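Local coordinates for protein klebicin C activity (PDB 7NNA) that probably serves as the Tol-binding, import-directing region of a Klebsiella pneumoniae bacteriocin that is thought to enter target cells through the efflux channel TolC, at residues Thr28-Thr33 / Lys153-Ala158; Lys38-Gln43 / Arg139-Ile144. All blocks are in the same frame, centred on the assembly; numbering follows the deposited sequence.

Contacts 1 and 2 join the same two elements, helix 14-79 and helix 93-197, which run antiparallel as a long two-helix hairpin; contact 2 lies about 2 Å from the centre of the chain and contact 1 about 19 Å from it, measured between centres. Both are surface contacts, as a pair of helices without further cover would give. At 28-33 / 153-158 the helices come close over alanine, and one glutamate reaches across to a threonine and to waters. At 38-43 / 139-144 the axes are slightly wider apart, more surface is buried (342 against 229 Å²), and an isoleucine, a threonine and parts of three glutamines and a lysine meet with no direct hydrogen bond between the segments.

Contact 1: Thr28-Thr33 / Lys153-Ala158; sequences TAKWTT and KQEAAA
E155 lies across the flank of helix 14-79 with one carboxylate oxygen turned to T33 and the other to K30. Its CG stands anti to the backbone N (chi1 -176°) and the chain continues extended, which carries the two oxygens to different neighbours. OE1 is in hydrogen-bonding contact with T33 OG1 at 2.8 Å, the side chains crossing at about a right angle; the same hydroxyl also lies 3.1 Å from A29 O, so its proton may serve either acceptor. OE2 packs 3.2 Å from the CG methylene of K30, while K30 NZ stays 4.0 Å from E155 OE2, beyond a salt bridge. Water 2 closes that gap, donating to E155 OE2 at 2.6 Å and accepting from K30 NZ; water 1 donates to K30 O and, weakly, to E155 OE1. This is an antiparallel coiled-coil-like hairpin: the axes differ in direction by 161° and approach to 8.8 Å. The small A29 side chain, pointing toward the partner helix with its CB 3.7 Å from E155 CA, is consistent with this close approach. That methyl also meets A158 CB, an apolar pair beside the polar edge. T33 further touches L148, A151 and R152 of helix 93-197.

Contact 2: Lys38-Gln43 / Arg139-Ile144; sequences KTQAAQ and RKQAEI
I144 CG2 presses against the backbone of helix 14-79, 3.6 Å from Q40 CA, in an antiparallel helical hairpin, a two-helix, coiled-coil-like packing in which the segment axes run at 162° and come within 9.3 Å. The apolar part is built on I144, in the conformer described. Its CG2 is anti to the backbone N, and the CD1 end of the other branch meets the methyl CG2 of T39 at 3.8 Å, the two side chains crossing at about a right angle; T39 OG1 bonds back to N35 O in its own helix. A second set of contacts uses the aliphatic parts of polar side chains. Q43, the buried residue among those that touch, sends CG to 3.5 Å from Q141 CA, and its bend at chi2 (55°) turns the amide toward K140. There Q43 NE2 lies 3.7 Å from both CB and CE of K140, these side chains too crossing at about a right angle. Several polar ends find partners beyond the two segments. E137 OE1 takes a hydrogen bond from Q43 NE2 and a salt bridge from K140 NZ, and Q43 OE1 receives R46 NH2. On another part of the interface, Q40 and Q141 bring their amides together with planes 74° apart, yet do not bond each other: both donate to OE2 of E145, and the shared acceptor is consistent with Q40 NE2 and Q141 NE2 standing 3.8 Å apart.

Contact 1: Thr28-Thr33 / Lys153-Ala158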
loop_
_atom_site.group_PDB
_atom_site.type_symbol
_atom_site.label_atom_id
_atom_site.label_comp_id
_atom_site.label_asym_id
_atom_site.label_seq_id
_atom_site.Cartn_x
_atom_site.Cartn_y
_atom_site.Cartn_z
ATOM N N THR A 28 -19.443 11.125 4.512
ATOM C CA THR A 28 -18.520 10.238 5.223
ATOM C C THR A 28 -17.900 9.192 4.306
ATOM O O THR A 28 -16.712 8.933 4.422
ATOM C CB THR A 28 -19.254 9.533 6.376
ATOM O OG1 THR A 28 -19.809 10.554 7.214
ATOM C CG2 THR A 28 -18.310 8.647 7.216
ATOM N N ALA A 29 -18.671 8.592 3.367
ATOM C CA ALA A 29 -18.122 7.604 2.425
ATOM C C ALA A 29 -17.058 8.221 1.602
ATOM O O ALA A 29 -16.031 7.558 1.343
ATOM C CB ALA A 29 -19.248 7.023 1.519
ATOM N N LYS A 30 -17.249 9.487 1.170
ATOM C CA LYS A 30 -16.198 10.173 0.408
ATOM C C LYS A 30 -14.943 10.322 1.232
ATOM O O LYS A 30 -13.848 10.176 0.686
ATOM C CB LYS A 30 -16.605 11.610 -0.038
ATOM C CG LYS A 30 -17.577 11.605 -1.166
ATOM C CD LYS A 30 -17.999 13.043 -1.549
ATOM C CE LYS A 30 -16.809 13.809 -2.044
ATOM N NZ LYS A 30 -16.293 13.257 -3.320
ATOM N N TRP A 31 -15.081 10.739 2.497
ATOM C CA TRP A 31 -13.916 10.924 3.390
ATOM C C TRP A 31 -13.159 9.549 3.529
ATOM O O TRP A 31 -11.919 9.496 3.443
ATOM C CB TRP A 31 -14.416 11.427 4.769
ATOM C CG TRP A 31 -13.246 11.790 5.638
ATOM C CD1 TRP A 31 -12.620 13.010 5.714
ATOM C CD2 TRP A 31 -12.476 10.889 6.438
ATOM N NE1 TRP A 31 -11.531 12.924 6.545
ATOM C CE2 TRP A 31 -11.355 11.605 6.915
ATOM C CE3 TRP A 31 -12.573 9.517 6.733
ATOM C CZ2 TRP A 31 -10.384 11.010 7.749
ATOM C CZ3 TRP A 31 -11.584 8.923 7.506
ATOM C CH2 TRP A 31 -10.542 9.681 8.058
ATOM N N THR A 32 -13.912 8.462 3.775
ATOM C CA THR A 32 -13.306 7.114 3.908
ATOM C C THR A 32 -12.524 6.727 2.640
ATOM O O THR A 32 -11.375 6.254 2.747
ATOM C CB THR A 32 -14.438 6.131 4.146
ATOM O OG1 THR A 32 -14.893 6.430 5.462
ATOM C CG2 THR A 32 -13.953 4.613 4.057
ATOM N N THR A 33 -13.123 6.928 1.455
ATOM C CA THR A 33 -12.421 6.594 0.210
ATOM C C THR A 33 -11.167 7.457 0.042
ATOM O O THR A 33 -10.115 6.917 -0.274
ATOM C CB THR A 33 -13.357 6.846 -0.986
ATOM O OG1 THR A 33 -14.461 6.007 -0.880
ATOM C CG2 THR A 33 -12.658 6.602 -2.375
ATOM N N LYS A 153 -16.982 1.048 -3.632
ATOM C CA LYS A 153 -18.304 0.403 -3.791
ATOM C C LYS A 153 -19.292 0.982 -2.750
ATOM O O LYS A 153 -20.440 1.247 -3.085
ATOM C CB LYS A 153 -18.118 -1.094 -3.574
ATOM C CG LYS A 153 -17.378 -1.743 -4.719
ATOM C CD LYS A 153 -16.892 -3.190 -4.456
ATOM C CE LYS A 153 -17.916 -4.092 -3.781
ATOM N NZ LYS A 153 -17.392 -5.506 -3.582
ATOM N N GLN A 154 -18.856 1.157 -1.484
ATOM C CA GLN A 154 -19.752 1.737 -0.472
ATOM C C GLN A 154 -20.076 3.194 -0.838
ATOM O O GLN A 154 -21.210 3.670 -0.626
ATOM C CB GLN A 154 -19.030 1.711 0.895
ATOM C CG GLN A 154 -18.956 0.275 1.438
ATOM C CD GLN A 154 -18.531 0.242 2.893
ATOM O OE1 GLN A 154 -18.421 1.238 3.575
ATOM N NE2 GLN A 154 -18.355 -0.907 3.405
ATOM N N GLU A 155 -19.083 3.917 -1.360
ATOM C CA GLU A 155 -19.295 5.314 -1.719
ATOM C C GLU A 155 -20.300 5.390 -2.883
ATOM O O GLU A 155 -21.146 6.310 -2.907
ATOM C CB GLU A 155 -17.953 5.986 -2.075
ATOM C CG GLU A 155 -18.139 7.468 -2.368
ATOM C CD GLU A 155 -16.887 8.176 -2.844
ATOM O OE1 GLU A 155 -15.788 7.614 -2.697
ATOM O OE2 GLU A 155 -17.004 9.295 -3.379
ATOM N N ALA A 156 -20.172 4.508 -3.909
ATOM C CA ALA A 156 -21.151 4.535 -5.016
ATOM C C ALA A 156 -22.549 4.262 -4.535
ATOM O O ALA A 156 -23.525 4.868 -5.040
ATOM C CB ALA A 156 -20.773 3.547 -6.136
ATOM N N ALA A 157 -22.677 3.321 -3.596
ATOM C CA ALA A 157 -24.004 2.992 -3.049
ATOM C C ALA A 157 -24.569 4.196 -2.288
ATOM O O ALA A 157 -25.751 4.469 -2.450
ATOM C CB ALA A 157 -23.942 1.757 -2.141
ATOM N N ALA A 158 -23.760 4.902 -1.497
ATOM C CA ALA A 158 -24.158 6.081 -0.697
ATOM C C ALA A 158 -24.513 7.236 -1.612
ATOM O O ALA A 158 -25.506 7.944 -1.339
ATOM C CB ALA A 158 -23.032 6.501 0.270
HETATM O O HOH W 1 -13.761 10.320 -2.308
HETATM O O HOH W 2 -15.265 10.855 -4.540
#

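Contact 2: Lys38-Gln43 / Arg139-Ile144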
loop_
_atom_site.group_PDB
_atom_site.type_symbol
_atom_site.label_atom_id
_atom_site.label_comp_id
_atom_site.label_asym_id
_atom_site.label_seq_id
_atom_site.Cartn_x
_atom_site.Cartn_y
_atom_site.Cartn_z
ATOM N N LYS A 38 -5.283 8.028 -0.136
ATOM C CA LYS A 38 -4.010 8.619 0.322
ATOM C C LYS A 38 -3.134 7.522 0.932
ATOM O O LYS A 38 -1.897 7.515 0.714
ATOM C CB LYS A 38 -4.291 9.708 1.368
ATOM C CG LYS A 38 -4.754 10.939 0.588
ATOM C CD LYS A 38 -4.948 12.212 1.371
ATOM C CE LYS A 38 -4.984 13.426 0.443
ATOM N NZ LYS A 38 -6.176 13.417 -0.467
ATOM N N THR A 39 -3.762 6.607 1.679
ATOM C CA THR A 39 -3.043 5.461 2.289
ATOM C C THR A 39 -2.426 4.580 1.198
ATOM O O THR A 39 -1.270 4.115 1.356
ATOM C CB THR A 39 -3.974 4.604 3.166
ATOM O OG1 THR A 39 -4.494 5.450 4.233
ATOM C CG2 THR A 39 -3.200 3.517 3.848
ATOM N N GLN A 40 -3.162 4.353 0.123
ATOM C CA GLN A 40 -2.641 3.528 -0.985
ATOM C C GLN A 40 -1.422 4.152 -1.601
ATOM O O GLN A 40 -0.393 3.454 -1.823
ATOM C CB GLN A 40 -3.761 3.291 -2.042
ATOM C CG GLN A 40 -3.403 2.322 -3.152
ATOM C CD GLN A 40 -2.481 2.889 -4.224
ATOM O OE1 GLN A 40 -2.467 4.103 -4.500
ATOM N NE2 GLN A 40 -1.719 2.019 -4.909
ATOM N N ALA A 41 -1.512 5.460 -1.868
ATOM C CA ALA A 41 -0.398 6.196 -2.529
ATOM C C ALA A 41 0.816 6.203 -1.597
ATOM O O ALA A 41 1.942 5.975 -2.060
ATOM C CB ALA A 41 -0.846 7.646 -2.857
ATOM N N ALA A 42 0.615 6.437 -0.275
ATOM C CA ALA A 42 1.755 6.412 0.683
ATOM C C ALA A 42 2.372 4.984 0.817
ATOM O O ALA A 42 3.606 4.832 0.918
ATOM C CB ALA A 42 1.335 6.928 2.089
ATOM N N GLN A 43 1.542 3.959 0.754
ATOM C CA GLN A 43 2.026 2.573 0.860
ATOM C C GLN A 43 2.771 2.116 -0.418
ATOM O O GLN A 43 3.760 1.337 -0.329
ATOM C CB GLN A 43 0.836 1.654 1.142
ATOM C CG GLN A 43 1.255 0.184 1.388
ATOM C CD GLN A 43 2.279 0.046 2.479
ATOM O OE1 GLN A 43 2.214 0.720 3.477
ATOM N NE2 GLN A 43 3.235 -0.848 2.336
ATOM N N ARG A 139 2.627 -6.777 0.185
ATOM C CA ARG A 139 1.435 -7.442 0.746
ATOM C C ARG A 139 0.486 -6.360 1.315
ATOM O O ARG A 139 -0.764 -6.403 1.080
ATOM C CB ARG A 139 1.857 -8.438 1.874
ATOM C CG ARG A 139 0.682 -9.272 2.438
ATOM C CD ARG A 139 0.987 -9.942 3.824
ATOM N NE ARG A 139 1.160 -8.937 4.893
ATOM C CZ ARG A 139 0.166 -8.299 5.506
ATOM N NH1 ARG A 139 -1.099 -8.563 5.191
ATOM N NH2 ARG A 139 0.425 -7.374 6.415
ATOM N N LYS A 140 1.049 -5.425 2.094
ATOM C CA LYS A 140 0.212 -4.379 2.703
ATOM C C LYS A 140 -0.423 -3.497 1.629
ATOM O O LYS A 140 -1.575 -3.062 1.766
ATOM C CB LYS A 140 1.047 -3.516 3.651
ATOM C CG LYS A 140 1.526 -4.346 4.828
ATOM C CD LYS A 140 2.166 -3.557 5.936
ATOM C CE LYS A 140 3.393 -2.853 5.501
ATOM N NZ LYS A 140 3.898 -1.899 6.539
ATOM N N GLN A 141 0.352 -3.172 0.583
ATOM C CA GLN A 141 -0.184 -2.380 -0.523
ATOM C C GLN A 141 -1.401 -3.070 -1.183
ATOM O O GLN A 141 -2.423 -2.413 -1.403
ATOM C CB GLN A 141 0.926 -2.128 -1.579
ATOM C CG GLN A 141 0.409 -1.091 -2.623
ATOM C CD GLN A 141 1.410 -0.908 -3.755
ATOM O OE1 GLN A 141 2.622 -1.021 -3.532
ATOM N NE2 GLN A 141 0.924 -0.685 -4.972
ATOM N N ALA A 142 -1.314 -4.372 -1.490
ATOM C CA ALA A 142 -2.426 -5.118 -2.123
ATOM C C ALA A 142 -3.639 -5.146 -1.160
ATOM O O ALA A 142 -4.780 -5.043 -1.621
ATOM C CB ALA A 142 -1.971 -6.559 -2.466
ATOM N N GLU A 143 -3.401 -5.237 0.147
ATOM C CA GLU A 143 -4.535 -5.243 1.113
ATOM C C GLU A 143 -5.198 -3.879 1.159
ATOM O O GLU A 143 -6.429 -3.787 1.215
ATOM C CB GLU A 143 -4.099 -5.733 2.487
ATOM C CG GLU A 143 -5.242 -5.671 3.502
ATOM C CD GLU A 143 -6.536 -6.406 3.142
ATOM O OE1 GLU A 143 -6.494 -7.380 2.352
ATOM O OE2 GLU A 143 -7.595 -6.029 3.690
ATOM N N ILE A 144 -4.415 -2.802 1.171
ATOM C CA ILE A 144 -4.995 -1.447 1.072
ATOM C C ILE A 144 -5.782 -1.271 -0.215
ATOM O O ILE A 144 -6.868 -0.672 -0.209
ATOM C CB ILE A 144 -3.900 -0.352 1.196
ATOM C CG1 ILE A 144 -3.386 -0.300 2.662
ATOM C CG2 ILE A 144 -4.466 1.044 0.792
ATOM C CD1 ILE A 144 -4.469 -0.100 3.728
#